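Similar to yteR (Bacilus subtilis) (Clostridium acetobutylicum, PDB 4WU0) probably hydrolyses unsaturated rhamnogalacturonan fragments derived from pectin, as a family 105 glycoside hydrolase resembling YteR. Local coordinates at residues F152-H157 / L216-D222; I50-M54 / I82-L86; R257-Y261 / F332-I336; S245-Q250 / Y261-S267. One frame throughout, in Å; residues are numbered along the deposited sequence.

Contact 1. Residues F152-H157 / L216-D222; sequences FDDITH and LPKNHKD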
loop_
_atom_site.group_PDB
_atom_site.type_symbol
_atom_site.label_atom_id
_atom_site.label_comp_id
_atom_site.label_asym_id
_atom_site.label_seq_id
_atom_site.Cartn_x
_atom_site.Cartn_y
_atom_site.Cartn_z
ATOM N N PHE A 152 0.421 7.734 18.568
ATOM C CA PHE A 152 -0.457 7.979 17.421
ATOM C C PHE A 152 -0.358 9.432 16.920
ATOM O O PHE A 152 -0.604 9.693 15.737
ATOM C CB PHE A 152 -1.917 7.652 17.759
ATOM C CG PHE A 152 -2.226 6.180 17.831
ATOM C CD1 PHE A 152 -1.994 5.351 16.754
ATOM C CD2 PHE A 152 -2.824 5.636 18.964
ATOM C CE1 PHE A 152 -2.301 3.997 16.812
ATOM C CE2 PHE A 152 -3.139 4.278 19.017
ATOM C CZ PHE A 152 -2.871 3.466 17.931
ATOM N N ASP A 153 -0.032 10.374 17.801
ATOM C CA ASP A 153 0.073 11.784 17.409
ATOM C C ASP A 153 1.153 11.978 16.350
ATOM O O ASP A 153 1.020 12.814 15.464
ATOM C CB ASP A 153 0.460 12.670 18.610
ATOM C CG ASP A 153 -0.631 12.803 19.666
ATOM O OD1 ASP A 153 -1.691 12.145 19.586
ATOM O OD2 ASP A 153 -0.396 13.580 20.625
ATOM N N ASP A 154 2.235 11.221 16.486
ATOM C CA ASP A 154 3.356 11.248 15.548
ATOM C C ASP A 154 2.863 10.759 14.197
ATOM O O ASP A 154 3.035 11.432 13.180
ATOM C CB ASP A 154 4.466 10.349 16.108
ATOM C CG ASP A 154 5.693 10.252 15.213
ATOM O OD1 ASP A 154 5.719 10.805 14.090
ATOM O OD2 ASP A 154 6.643 9.584 15.656
ATOM N N ILE A 155 2.215 9.601 14.210
ATOM C CA ILE A 155 1.696 8.976 13.009
ATOM C C ILE A 155 0.716 9.886 12.278
ATOM O O ILE A 155 0.839 10.094 11.058
ATOM C CB ILE A 155 1.038 7.641 13.375
ATOM C CG1 ILE A 155 2.128 6.650 13.808
ATOM C CG2 ILE A 155 0.194 7.073 12.220
ATOM C CD1 ILE A 155 1.649 5.616 14.803
ATOM N N THR A 156 -0.264 10.429 12.986
ATOM C CA THR A 156 -1.255 11.256 12.306
ATOM C C THR A 156 -0.621 12.522 11.732
ATOM O O THR A 156 -0.960 12.957 10.639
ATOM C CB THR A 156 -2.454 11.605 13.210
ATOM O OG1 THR A 156 -2.020 12.268 14.397
ATOM C CG2 THR A 156 -3.193 10.339 13.592
ATOM N N HIS A 157 0.300 13.119 12.472
ATOM C CA HIS A 157 1.027 14.297 11.983
ATOM C C HIS A 157 1.716 13.992 10.652
ATOM O O HIS A 157 1.745 14.835 9.737
ATOM C CB HIS A 157 2.063 14.710 13.029
ATOM C CG HIS A 157 2.882 15.903 12.647
ATOM N ND1 HIS A 157 2.392 17.192 12.683
ATOM C CD2 HIS A 157 4.166 16.000 12.228
ATOM C CE1 HIS A 157 3.344 18.033 12.318
ATOM N NE2 HIS A 157 4.428 17.333 12.032
ATOM N N LEU A 216 -6.909 3.953 15.036
ATOM C CA LEU A 216 -6.893 5.120 15.922
ATOM C C LEU A 216 -7.938 5.058 17.035
ATOM O O LEU A 216 -9.039 4.572 16.838
ATOM C CB LEU A 216 -7.123 6.413 15.138
ATOM C CG LEU A 216 -6.040 6.920 14.192
ATOM C CD1 LEU A 216 -6.517 8.217 13.547
ATOM C CD2 LEU A 216 -4.713 7.129 14.941
ATOM N N PRO A 217 -7.616 5.593 18.217
ATOM C CA PRO A 217 -8.680 5.801 19.200
ATOM C C PRO A 217 -9.821 6.652 18.621
ATOM O O PRO A 217 -9.544 7.604 17.902
ATOM C CB PRO A 217 -7.956 6.535 20.342
ATOM C CG PRO A 217 -6.522 6.095 20.200
ATOM C CD PRO A 217 -6.286 5.963 18.741
ATOM N N LYS A 218 -11.076 6.309 18.920
ATOM C CA LYS A 218 -12.225 7.027 18.366
ATOM C C LYS A 218 -12.225 8.512 18.687
ATOM O O LYS A 218 -12.751 9.316 17.915
ATOM C CB LYS A 218 -13.537 6.402 18.850
ATOM C CG LYS A 218 -14.017 5.262 17.969
ATOM C CD LYS A 218 -13.006 4.130 17.936
ATOM C CE LYS A 218 -13.341 3.069 16.901
ATOM N NZ LYS A 218 -12.498 1.849 17.112
ATOM N N ASN A 219 -11.630 8.872 19.818
ATOM C CA ASN A 219 -11.555 10.269 20.217
ATOM C C ASN A 219 -10.237 10.940 19.860
ATOM O O ASN A 219 -9.943 12.019 20.372
ATOM C CB ASN A 219 -11.830 10.424 21.712
ATOM C CG ASN A 219 -10.754 9.802 22.591
ATOM O OD1 ASN A 219 -9.714 9.328 22.104
ATOM N ND2 ASN A 219 -11.004 9.793 23.895
ATOM N N HIS A 220 -9.439 10.320 18.996
ATOM C CA HIS A 220 -8.148 10.911 18.687
ATOM C C HIS A 220 -8.317 12.279 18.031
ATOM O O HIS A 220 -9.158 12.453 17.162
ATOM C CB HIS A 220 -7.290 10.005 17.818
ATOM C CG HIS A 220 -5.871 10.460 17.740
ATOM N ND1 HIS A 220 -5.437 11.364 16.799
ATOM C CD2 HIS A 220 -4.807 10.206 18.539
ATOM C CE1 HIS A 220 -4.161 11.635 17.007
ATOM N NE2 HIS A 220 -3.759 10.955 18.067
ATOM N N LYS A 221 -7.501 13.247 18.445
ATOM C CA LYS A 221 -7.672 14.625 18.000
ATOM C C LYS A 221 -7.543 14.813 16.480
ATOM O O LYS A 221 -8.107 15.768 15.931
ATOM C CB LYS A 221 -6.673 15.545 18.705
ATOM C CG LYS A 221 -5.236 15.228 18.365
ATOM C CD LYS A 221 -4.303 16.097 19.170
ATOM C CE LYS A 221 -2.869 15.790 18.853
ATOM N NZ LYS A 221 -2.007 16.767 19.546
ATOM N N ASP A 222 -6.806 13.921 15.815
ATOM C CA ASP A 222 -6.579 14.039 14.358
ATOM C C ASP A 222 -7.399 13.049 13.535
ATOM O O ASP A 222 -7.250 12.994 12.322
ATOM C CB ASP A 222 -5.096 13.859 13.993
ATOM C CG ASP A 222 -4.214 14.935 14.587
ATOM O OD1 ASP A 222 -4.680 16.084 14.758
ATOM O OD2 ASP A 222 -3.046 14.634 14.890
HETATM O O HOH W 1 -0.566 15.080 15.782
#

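Contact 2. Residues I50-M54 / I82-L86; sequences IIKTM and ILITL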
loop_
_atom_site.group_PDB
_atom_site.type_symbol
_atom_site.label_atom_id
_atom_site.label_comp_id
_atom_site.label_asym_id
_atom_site.label_seq_id
_atom_site.Cartn_x
_atom_site.Cartn_y
_atom_site.Cartn_z
ATOM N N ILE A 50 1.173 -18.894 5.048
ATOM C CA ILE A 50 1.746 -17.663 5.589
ATOM C C ILE A 50 2.939 -17.975 6.478
ATOM O O ILE A 50 3.994 -17.370 6.338
ATOM C CB ILE A 50 0.686 -16.868 6.351
ATOM C CG1 ILE A 50 -0.396 -16.402 5.383
ATOM C CG2 ILE A 50 1.308 -15.646 7.017
ATOM C CD1 ILE A 50 -1.634 -15.889 6.085
ATOM N N ILE A 51 2.780 -18.955 7.356
ATOM C CA ILE A 51 3.845 -19.332 8.263
ATOM C C ILE A 51 5.074 -19.784 7.484
ATOM O O ILE A 51 6.199 -19.338 7.757
ATOM C CB ILE A 51 3.362 -20.435 9.224
ATOM C CG1 ILE A 51 2.318 -19.864 10.198
ATOM C CG2 ILE A 51 4.525 -21.059 9.984
ATOM C CD1 ILE A 51 1.578 -20.926 11.036
ATOM N N LYS A 52 4.859 -20.673 6.513
ATOM C CA LYS A 52 5.954 -21.250 5.747
ATOM C C LYS A 52 6.700 -20.170 4.975
ATOM O O LYS A 52 7.931 -20.181 4.926
ATOM C CB LYS A 52 5.437 -22.336 4.796
ATOM C CG LYS A 52 6.383 -22.681 3.644
ATOM C CD LYS A 52 5.803 -23.754 2.732
ATOM C CE LYS A 52 4.613 -23.256 1.917
ATOM N NZ LYS A 52 5.048 -22.413 0.776
ATOM N N THR A 53 5.959 -19.223 4.396
ATOM C CA THR A 53 6.577 -18.121 3.656
ATOM C C THR A 53 7.470 -17.287 4.607
ATOM O O THR A 53 8.635 -16.992 4.303
ATOM C CB THR A 53 5.504 -17.233 2.996
ATOM O OG1 THR A 53 4.749 -18.020 2.062
ATOM C CG2 THR A 53 6.142 -16.037 2.265
ATOM N N MET A 54 6.941 -16.946 5.768
ATOM C CA MET A 54 7.702 -16.082 6.672
ATOM C C MET A 54 8.848 -16.808 7.348
ATOM O O MET A 54 9.762 -16.164 7.843
ATOM C CB MET A 54 6.799 -15.421 7.700
ATOM C CG MET A 54 5.818 -14.428 7.100
ATOM S SD MET A 54 6.576 -13.136 6.108
ATOM C CE MET A 54 7.503 -12.320 7.357
ATOM N N ILE A 82 2.236 -8.301 8.755
ATOM C CA ILE A 82 1.941 -9.733 8.832
ATOM C C ILE A 82 2.521 -10.369 10.096
ATOM O O ILE A 82 1.947 -11.325 10.624
ATOM C CB ILE A 82 2.340 -10.498 7.546
ATOM C CG1 ILE A 82 1.725 -11.910 7.528
ATOM C CG2 ILE A 82 3.826 -10.543 7.345
ATOM C CD1 ILE A 82 0.198 -11.955 7.325
ATOM N N LEU A 83 3.660 -9.874 10.580
ATOM C CA LEU A 83 4.220 -10.394 11.823
ATOM C C LEU A 83 3.297 -10.153 13.026
ATOM O O LEU A 83 3.201 -11.013 13.908
ATOM C CB LEU A 83 5.605 -9.815 12.099
ATOM C CG LEU A 83 6.712 -10.184 11.108
ATOM C CD1 LEU A 83 8.010 -9.465 11.498
ATOM C CD2 LEU A 83 6.936 -11.678 11.087
ATOM N N ILE A 84 2.615 -9.007 13.062
ATOM C CA ILE A 84 1.616 -8.761 14.097
ATOM C C ILE A 84 0.528 -9.810 14.026
ATOM O O ILE A 84 0.121 -10.380 15.049
ATOM C CB ILE A 84 1.047 -7.333 14.023
ATOM C CG1 ILE A 84 2.158 -6.334 14.316
ATOM C CG2 ILE A 84 -0.096 -7.134 15.026
ATOM C CD1 ILE A 84 1.790 -4.886 14.036
ATOM N N THR A 85 0.045 -10.062 12.814
ATOM C CA THR A 85 -1.011 -11.035 12.608
ATOM C C THR A 85 -0.559 -12.419 13.067
ATOM O O THR A 85 -1.293 -13.126 13.763
ATOM C CB THR A 85 -1.401 -11.028 11.131
ATOM O OG1 THR A 85 -1.950 -9.738 10.823
ATOM C CG2 THR A 85 -2.407 -12.126 10.806
ATOM N N LEU A 86 0.657 -12.795 12.713
ATOM C CA LEU A 86 1.165 -14.107 13.097
ATOM C C LEU A 86 1.376 -14.209 14.601
ATOM O O LEU A 86 1.127 -15.266 15.189
ATOM C CB LEU A 86 2.465 -14.431 12.375
ATOM C CG LEU A 86 2.344 -14.826 10.906
ATOM C CD1 LEU A 86 3.694 -14.766 10.213
ATOM C CD2 LEU A 86 1.741 -16.217 10.780
#

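Contact 3. Residues R257-Y261 / F332-I336; sequences RKGNY and FAYYI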
loop_
_atom_site.group_PDB
_atom_site.type_symbol
_atom_site.label_atom_id
_atom_site.label_comp_id
_atom_site.label_asym_id
_atom_site.label_seq_id
_atom_site.Cartn_x
_atom_site.Cartn_y
_atom_site.Cartn_z
ATOM N N ARG A 257 -3.741 10.134 -23.131
ATOM C CA ARG A 257 -2.397 10.271 -23.690
ATOM C C ARG A 257 -1.822 8.921 -24.122
ATOM O O ARG A 257 -1.819 7.956 -23.353
ATOM C CB ARG A 257 -1.501 10.941 -22.650
ATOM C CG ARG A 257 -0.155 11.290 -23.145
ATOM C CD ARG A 257 0.476 12.291 -22.189
ATOM N NE ARG A 257 1.840 12.602 -22.590
ATOM C CZ ARG A 257 2.647 13.378 -21.883
ATOM N NH1 ARG A 257 3.876 13.609 -22.299
ATOM N NH2 ARG A 257 2.225 13.903 -20.748
ATOM N N LYS A 258 -1.346 8.860 -25.365
ATOM C CA LYS A 258 -0.787 7.629 -25.911
ATOM C C LYS A 258 0.312 7.079 -25.008
ATOM O O LYS A 258 1.202 7.814 -24.596
ATOM C CB LYS A 258 -0.206 7.880 -27.300
ATOM C CG LYS A 258 -1.245 8.168 -28.344
ATOM C CD LYS A 258 -1.983 6.904 -28.716
ATOM C CE LYS A 258 -3.285 7.223 -29.406
ATOM N NZ LYS A 258 -3.273 6.734 -30.781
ATOM N N GLY A 259 0.237 5.782 -24.729
ATOM C CA GLY A 259 1.180 5.127 -23.858
ATOM C C GLY A 259 0.579 4.821 -22.501
ATOM O O GLY A 259 0.993 3.866 -21.836
ATOM N N ASN A 260 -0.389 5.630 -22.062
ATOM C CA ASN A 260 -0.969 5.407 -20.738
ATOM C C ASN A 260 -1.801 4.138 -20.793
ATOM O O ASN A 260 -2.197 3.703 -21.880
ATOM C CB ASN A 260 -1.846 6.592 -20.325
ATOM C CG ASN A 260 -1.919 6.794 -18.816
ATOM O OD1 ASN A 260 -1.496 5.954 -18.020
ATOM N ND2 ASN A 260 -2.483 7.931 -18.418
ATOM N N TYR A 261 -2.084 3.564 -19.629
ATOM C CA TYR A 261 -2.784 2.281 -19.556
ATOM C C TYR A 261 -3.486 2.141 -18.222
ATOM O O TYR A 261 -3.039 2.704 -17.212
ATOM C CB TYR A 261 -1.810 1.119 -19.777
ATOM C CG TYR A 261 -0.710 0.975 -18.753
ATOM C CD1 TYR A 261 0.471 1.706 -18.848
ATOM C CD2 TYR A 261 -0.842 0.073 -17.699
ATOM C CE1 TYR A 261 1.474 1.547 -17.924
ATOM C CE2 TYR A 261 0.143 -0.096 -16.777
ATOM C CZ TYR A 261 1.312 0.643 -16.884
ATOM O OH TYR A 261 2.294 0.473 -15.952
ATOM N N PHE A 332 6.332 11.545 -17.778
ATOM C CA PHE A 332 5.356 10.627 -18.342
ATOM C C PHE A 332 6.067 9.460 -19.033
ATOM O O PHE A 332 5.734 8.282 -18.816
ATOM C CB PHE A 332 4.428 11.378 -19.306
ATOM C CG PHE A 332 3.382 10.510 -19.965
ATOM C CD1 PHE A 332 2.189 10.222 -19.326
ATOM C CD2 PHE A 332 3.607 9.972 -21.228
ATOM C CE1 PHE A 332 1.246 9.411 -19.917
ATOM C CE2 PHE A 332 2.654 9.178 -21.839
ATOM C CZ PHE A 332 1.468 8.895 -21.172
ATOM N N ALA A 333 7.061 9.769 -19.858
ATOM C CA ALA A 333 7.815 8.719 -20.540
ATOM C C ALA A 333 8.427 7.748 -19.542
ATOM O O ALA A 333 8.390 6.533 -19.752
ATOM C CB ALA A 333 8.868 9.318 -21.467
ATOM N N TYR A 334 8.954 8.268 -18.434
ATOM C CA TYR A 334 9.502 7.417 -17.393
ATOM C C TYR A 334 8.432 6.450 -16.847
ATOM O O TYR A 334 8.692 5.255 -16.717
ATOM C CB TYR A 334 10.158 8.215 -16.225
ATOM C CG TYR A 334 10.323 7.273 -15.080
ATOM C CD1 TYR A 334 11.273 6.245 -15.142
ATOM C CD2 TYR A 334 9.437 7.295 -14.009
ATOM C CE1 TYR A 334 11.344 5.285 -14.166
ATOM C CE2 TYR A 334 9.508 6.328 -13.012
ATOM C CZ TYR A 334 10.441 5.329 -13.105
ATOM O OH TYR A 334 10.482 4.373 -12.123
ATOM N N TYR A 335 7.246 6.948 -16.499
ATOM C CA TYR A 335 6.247 6.068 -15.884
ATOM C C TYR A 335 5.765 5.003 -16.864
ATOM O O TYR A 335 5.431 3.904 -16.458
ATOM C CB TYR A 335 5.068 6.849 -15.304
ATOM C CG TYR A 335 5.386 7.480 -13.973
ATOM C CD1 TYR A 335 5.424 6.716 -12.808
ATOM C CD2 TYR A 335 5.686 8.839 -13.869
ATOM C CE1 TYR A 335 5.722 7.281 -11.591
ATOM C CE2 TYR A 335 5.985 9.403 -12.658
ATOM C CZ TYR A 335 6.016 8.630 -11.517
ATOM O OH TYR A 335 6.323 9.186 -10.283
ATOM N N ILE A 336 5.727 5.331 -18.146
ATOM C CA ILE A 336 5.307 4.363 -19.158
ATOM C C ILE A 336 6.434 3.364 -19.459
ATOM O O ILE A 336 6.183 2.262 -19.968
ATOM C CB ILE A 336 4.859 5.125 -20.427
ATOM C CG1 ILE A 336 3.712 6.078 -20.079
ATOM C CG2 ILE A 336 4.462 4.186 -21.551
ATOM C CD1 ILE A 336 2.610 5.482 -19.242
HETATM O O HOH W 2 4.740 1.268 -16.722
#

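Contact 4. Residues S245-Q250 / Y261-S267; sequences SKVWYQ and YLEASGS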
loop_
_atom_site.group_PDB
_atom_site.type_symbol
_atom_site.label_atom_id
_atom_site.label_comp_id
_atom_site.label_asym_id
_atom_site.label_seq_id
_atom_site.Cartn_x
_atom_site.Cartn_y
_atom_site.Cartn_z
ATOM N N SER A 245 -14.243 1.718 -18.256
ATOM C CA SER A 245 -13.776 0.555 -17.508
ATOM C C SER A 245 -14.096 0.604 -16.013
ATOM O O SER A 245 -14.143 -0.429 -15.355
ATOM C CB SER A 245 -12.273 0.431 -17.661
ATOM O OG SER A 245 -11.611 1.488 -16.991
ATOM N N LYS A 246 -14.277 1.815 -15.495
ATOM C CA LYS A 246 -14.478 2.063 -14.061
ATOM C C LYS A 246 -13.237 1.848 -13.211
ATOM O O LYS A 246 -13.351 1.759 -11.987
ATOM C CB LYS A 246 -15.662 1.259 -13.494
ATOM C CG LYS A 246 -16.945 1.460 -14.275
ATOM C CD LYS A 246 -17.317 2.924 -14.418
ATOM C CE LYS A 246 -18.664 3.076 -15.143
ATOM N NZ LYS A 246 -18.905 4.456 -15.649
ATOM N N VAL A 247 -12.065 1.799 -13.843
ATOM C CA VAL A 247 -10.814 1.682 -13.110
ATOM C C VAL A 247 -9.899 2.875 -13.441
ATOM O O VAL A 247 -10.378 3.903 -13.980
ATOM C CB VAL A 247 -10.161 0.285 -13.275
ATOM C CG1 VAL A 247 -11.208 -0.807 -12.906
ATOM C CG2 VAL A 247 -9.625 0.043 -14.674
ATOM N N TRP A 248 -8.619 2.766 -13.076
ATOM C CA TRP A 248 -7.717 3.901 -13.079
ATOM C C TRP A 248 -6.448 3.669 -13.896
ATOM O O TRP A 248 -5.982 2.543 -14.027
ATOM C CB TRP A 248 -7.361 4.295 -11.633
ATOM C CG TRP A 248 -8.497 4.999 -10.946
ATOM C CD1 TRP A 248 -8.690 6.338 -10.874
ATOM C CD2 TRP A 248 -9.596 4.395 -10.243
ATOM N NE1 TRP A 248 -9.842 6.610 -10.199
ATOM C CE2 TRP A 248 -10.425 5.444 -9.800
ATOM C CE3 TRP A 248 -9.965 3.073 -9.962
ATOM C CZ2 TRP A 248 -11.610 5.217 -9.065
ATOM C CZ3 TRP A 248 -11.145 2.846 -9.254
ATOM C CH2 TRP A 248 -11.956 3.918 -8.825
ATOM N N TYR A 249 -5.912 4.766 -14.427
ATOM C CA TYR A 249 -4.694 4.759 -15.225
ATOM C C TYR A 249 -3.420 4.835 -14.412
ATOM O O TYR A 249 -3.400 5.362 -13.291
ATOM C CB TYR A 249 -4.700 5.941 -16.180
ATOM C CG TYR A 249 -5.653 5.786 -17.326
ATOM C CD1 TYR A 249 -5.259 5.129 -18.478
ATOM C CD2 TYR A 249 -6.947 6.298 -17.255
ATOM C CE1 TYR A 249 -6.119 4.987 -19.534
ATOM C CE2 TYR A 249 -7.805 6.160 -18.312
ATOM C CZ TYR A 249 -7.392 5.484 -19.432
ATOM O OH TYR A 249 -8.250 5.330 -20.498
ATOM N N GLN A 250 -2.347 4.313 -14.999
ATOM C CA GLN A 250 -0.987 4.457 -14.460
ATOM C C GLN A 250 -0.629 5.911 -14.146
ATOM O O GLN A 250 -0.164 6.207 -13.040
ATOM C CB GLN A 250 0.001 3.863 -15.476
ATOM C CG GLN A 250 1.461 4.165 -15.288
ATOM C CD GLN A 250 2.120 3.258 -14.266
ATOM O OE1 GLN A 250 1.454 2.728 -13.377
ATOM N NE2 GLN A 250 3.439 3.128 -14.346
ATOM N N TYR A 261 -2.084 3.564 -19.629
ATOM C CA TYR A 261 -2.784 2.281 -19.556
ATOM C C TYR A 261 -3.486 2.141 -18.222
ATOM O O TYR A 261 -3.039 2.704 -17.212
ATOM C CB TYR A 261 -1.810 1.119 -19.777
ATOM C CG TYR A 261 -0.710 0.975 -18.753
ATOM C CD1 TYR A 261 0.471 1.706 -18.848
ATOM C CD2 TYR A 261 -0.842 0.073 -17.699
ATOM C CE1 TYR A 261 1.474 1.547 -17.924
ATOM C CE2 TYR A 261 0.143 -0.096 -16.777
ATOM C CZ TYR A 261 1.312 0.643 -16.884
ATOM O OH TYR A 261 2.294 0.473 -15.952
ATOM N N LEU A 262 -4.579 1.384 -18.236
ATOM C CA LEU A 262 -5.291 1.035 -17.019
ATOM C C LEU A 262 -4.422 0.078 -16.233
ATOM O O LEU A 262 -3.983 -0.946 -16.762
ATOM C CB LEU A 262 -6.649 0.395 -17.381
ATOM C CG LEU A 262 -7.568 1.252 -18.244
ATOM C CD1 LEU A 262 -8.799 0.467 -18.660
ATOM C CD2 LEU A 262 -7.982 2.513 -17.504
ATOM N N GLU A 263 -4.163 0.413 -14.969
ATOM C CA GLU A 263 -3.156 -0.300 -14.185
ATOM C C GLU A 263 -3.788 -0.951 -12.955
ATOM O O GLU A 263 -4.573 -0.335 -12.222
ATOM C CB GLU A 263 -2.003 0.653 -13.835
ATOM C CG GLU A 263 -0.756 -0.029 -13.293
ATOM C CD GLU A 263 -0.849 -0.417 -11.827
ATOM O OE1 GLU A 263 -1.460 0.347 -11.065
ATOM O OE2 GLU A 263 -0.282 -1.478 -11.416
ATOM N N ALA A 264 -3.438 -2.214 -12.738
ATOM C CA ALA A 264 -4.192 -3.070 -11.824
ATOM C C ALA A 264 -3.906 -2.845 -10.353
ATOM O O ALA A 264 -4.813 -2.975 -9.513
ATOM C CB ALA A 264 -3.941 -4.538 -12.164
ATOM N N SER A 265 -2.649 -2.584 -9.998
ATOM C CA SER A 265 -2.332 -2.483 -8.588
ATOM C C SER A 265 -2.924 -1.212 -7.974
ATOM O O SER A 265 -3.594 -1.284 -6.949
ATOM C CB SER A 265 -0.828 -2.621 -8.327
ATOM O OG SER A 265 -0.102 -1.489 -8.761
ATOM N N GLY A 266 -2.710 -0.067 -8.603
ATOM C CA GLY A 266 -3.322 1.163 -8.127
ATOM C C GLY A 266 -4.847 1.072 -8.118
ATOM O O GLY A 266 -5.482 1.458 -7.136
ATOM N N SER A 267 -5.446 0.530 -9.176
ATOM C CA SER A 267 -6.897 0.397 -9.237
ATOM C C SER A 267 -7.421 -0.469 -8.104
ATOM O O SER A 267 -8.426 -0.140 -7.490
ATOM C CB SER A 267 -7.326 -0.193 -10.591
ATOM O OG SER A 267 -7.067 0.723 -11.644
HETATM O O HOH W 3 -0.318 2.944 -11.122
#

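Contact 1. Residues F152-H157 / L216-D222
His220 uses both ring nitrogens to join Asp153 to the start of a helix. Its NE2 donates to Asp153 OD1 at 2.8 Å, a bent bond (140° at the hydrogen), while ND1 accepts from Asp222 N at 3.1 Å and so caps the turn that follows. These directions are consistent with a ring protonated at NE2. With CG anti to the backbone N (chi1 -168°), the imidazole reaches out from the loop to the helix. The second grip is that of Thr156: OG1 donates to the anti lone pair of Asp222 OD2 at 2.6 Å, and the same oxygen receives a water that also donates to Asp153 O. Lys221 adds a long salt bridge, NZ to Asp153 OD2 at 3.7 Å; that carboxylate oxygen has a second partner in Lys150. Beside the polar row, Phe152 packs its CD2 on Pro217 CD at 3.5 Å and its CD1 on Leu216 CD2 at 3.7 Å, with Thr156 CG2 beside the leucine methyl. The contact thus pins the loop between helices 199-215 and 223-240 to the start of helix 152-166, with Val143 of helix 129-146 touching Phe152 and Leu226 of helix 223-240 touching Thr156.

Contact 2. Residues I50-M54 / I82-L86
Leu86 N donates to Ile82 O at 2.9 Å, and this helical bond holds one turn apart the two side chains that do most to meet helix 44-54. Across the interface all contacts are apolar. The axes of the two short segments come no closer than 11.4 Å, and the side chains bridge the gap. Leu86 divides its methyls: CD2 lies 3.7 Å from Ile51 CG1 and 3.8 Å from Ile50 CG2, whereas CD1 rests on Met54 CG at 3.8 Å. The CG2 branch of Ile50 is shared in turn, its other neighbour being Ile82 CG1 at 3.8 Å. Met54 is folded at both of its outer torsions (chi2 -55°, chi3 -64°), which carries its thioether across the Ile82 CG2 methyl, SD to CG2 4.0 Å, and brings CE to Leu83 CD2 at 3.8 Å. Further side chains surround the layer: Ala35 and Leu31 of helix 25-41 touch Ile50 and Met54, and Tyr95 of helix 93-108 touches both Ile51 and Leu86. Running at 126° to each other, nearer antiparallel than parallel, the segments illustrate the buried helix-to-helix packing from which the alpha/alpha barrel of the six-hairpin glycosidases is built.

Contact 3. Residues R257-Y261 / F332-I336
The guanidinium of Arg257 lies flat on Phe332, and here the contact is tight; toward Tyr261 it opens into a looser, water-bridged side. The planes of the guanidinium and the ring are nearly parallel, 7° apart, with their centres 3.9 Å from each other. A first torsion of -173° swings CG away from the backbone N, and the chain runs extended to NE, laying the arginine along the ring; CD sits 3.6 Å from the Phe332 centroid, a CH-pi contact close to the ring normal. The cation-pi stack exemplifies an arginine using both aliphatic stem and flat cation on one ring. The opposite face of the ring is covered by Ile336 CG1 from the next helical turn, and Lys258 O approaches the ring edge, 3.4 Å from Phe332 CE2.

The type II turn from Arg257 to Asn260, closed by Asn260 N to Arg257 O at 3.0 Å, presents Gly259 O to Ile336, whose CD1 lies 3.5 Å away. Beyond this point the packing slackens. Tyr261 CE1 comes no closer than 4.3 Å to Ile336 CD1, and the phenol is joined to the helix through a water that accepts from Tyr261 OH at 2.7 Å and donates to Tyr335 O at 2.7 Å. Arg257, Lys258 and Gly259 remain largely exposed, although the first and last also pack against the helix. Asn260 is anchored from its own loop, ND2 donating to Val251 O and Glu254 O. Short helix 332-337, which leads toward strand 340-341 of the three-stranded sheet, is thereby fastened to the loop between helices 223-240 and 264-279.

Contact 4. Residues S245-Q250 / Y261-S267
Glu263 N donates to Trp248 O at 3.0 Å and Gln250 N to Tyr261 O at 2.8 Å, both nearly straight. A third bond crosses beside them, Trp248 N to Ser267 OG at 2.9 Å, and that hydroxyl donates onward to Glu263 O. Glu263 is the N-cap of helix 264-279, a bend at its second torsion (chi2 -79°) turning the carboxylate back over the amides that follow: OE1 takes Gly266 N on its syn side at 2.8 Å, while OE2 accepts from Ser265 OG through its syn lone pair and from Ser265 N from above the carboxylate plane. Cys317 N also donates to OE2, tying the cap to strand 311-317. A water donates to both Glu263 OE1 and Gln250 OE1, and Gln250 NE2 donates to Tyr335 O.

The first two bonds flank Tyr249 and Leu262, a non-hydrogen-bonded antiparallel pair forming a single beta bridge that draws the loop after helix 223-240 against the start of the next helix of the alpha/alpha barrel. Leu262 CD2 sits over the centre of the Tyr249 ring, 3.6 Å from its centroid, while CD1 turns to Ser245 OG at 3.4 Å; that serine makes an ST turn with Val247 N and also bonds Asp242. Gln250 runs alongside Tyr261, its CB over the ring face at 3.9 Å from the centroid. Farther out, Trp248 packs on Ile270 and Leu274 of helix 264-279.

In the fold
From the N terminus, contact 2 closes first, joining helix 44-54 to helix 80-90 across a largely irregular connection. Contact 1 follows in series, closing the longer path from helix 152-166 to the loop after helix 199-215; the nearest atoms of contacts 1 and 2 remain about 10 Å apart. Contacts 3 and 4 lie on the other side of the chain's centre and cross each other: their segments alternate along the chain. Contact 4 closes a short loop before helix 264-279, whereas contact 3 spans from that loop to helix 332-337. They share Tyr261 and also touch directly through Gln250 and Tyr335, so loop, helix start and a helix far along the chain form one connected region.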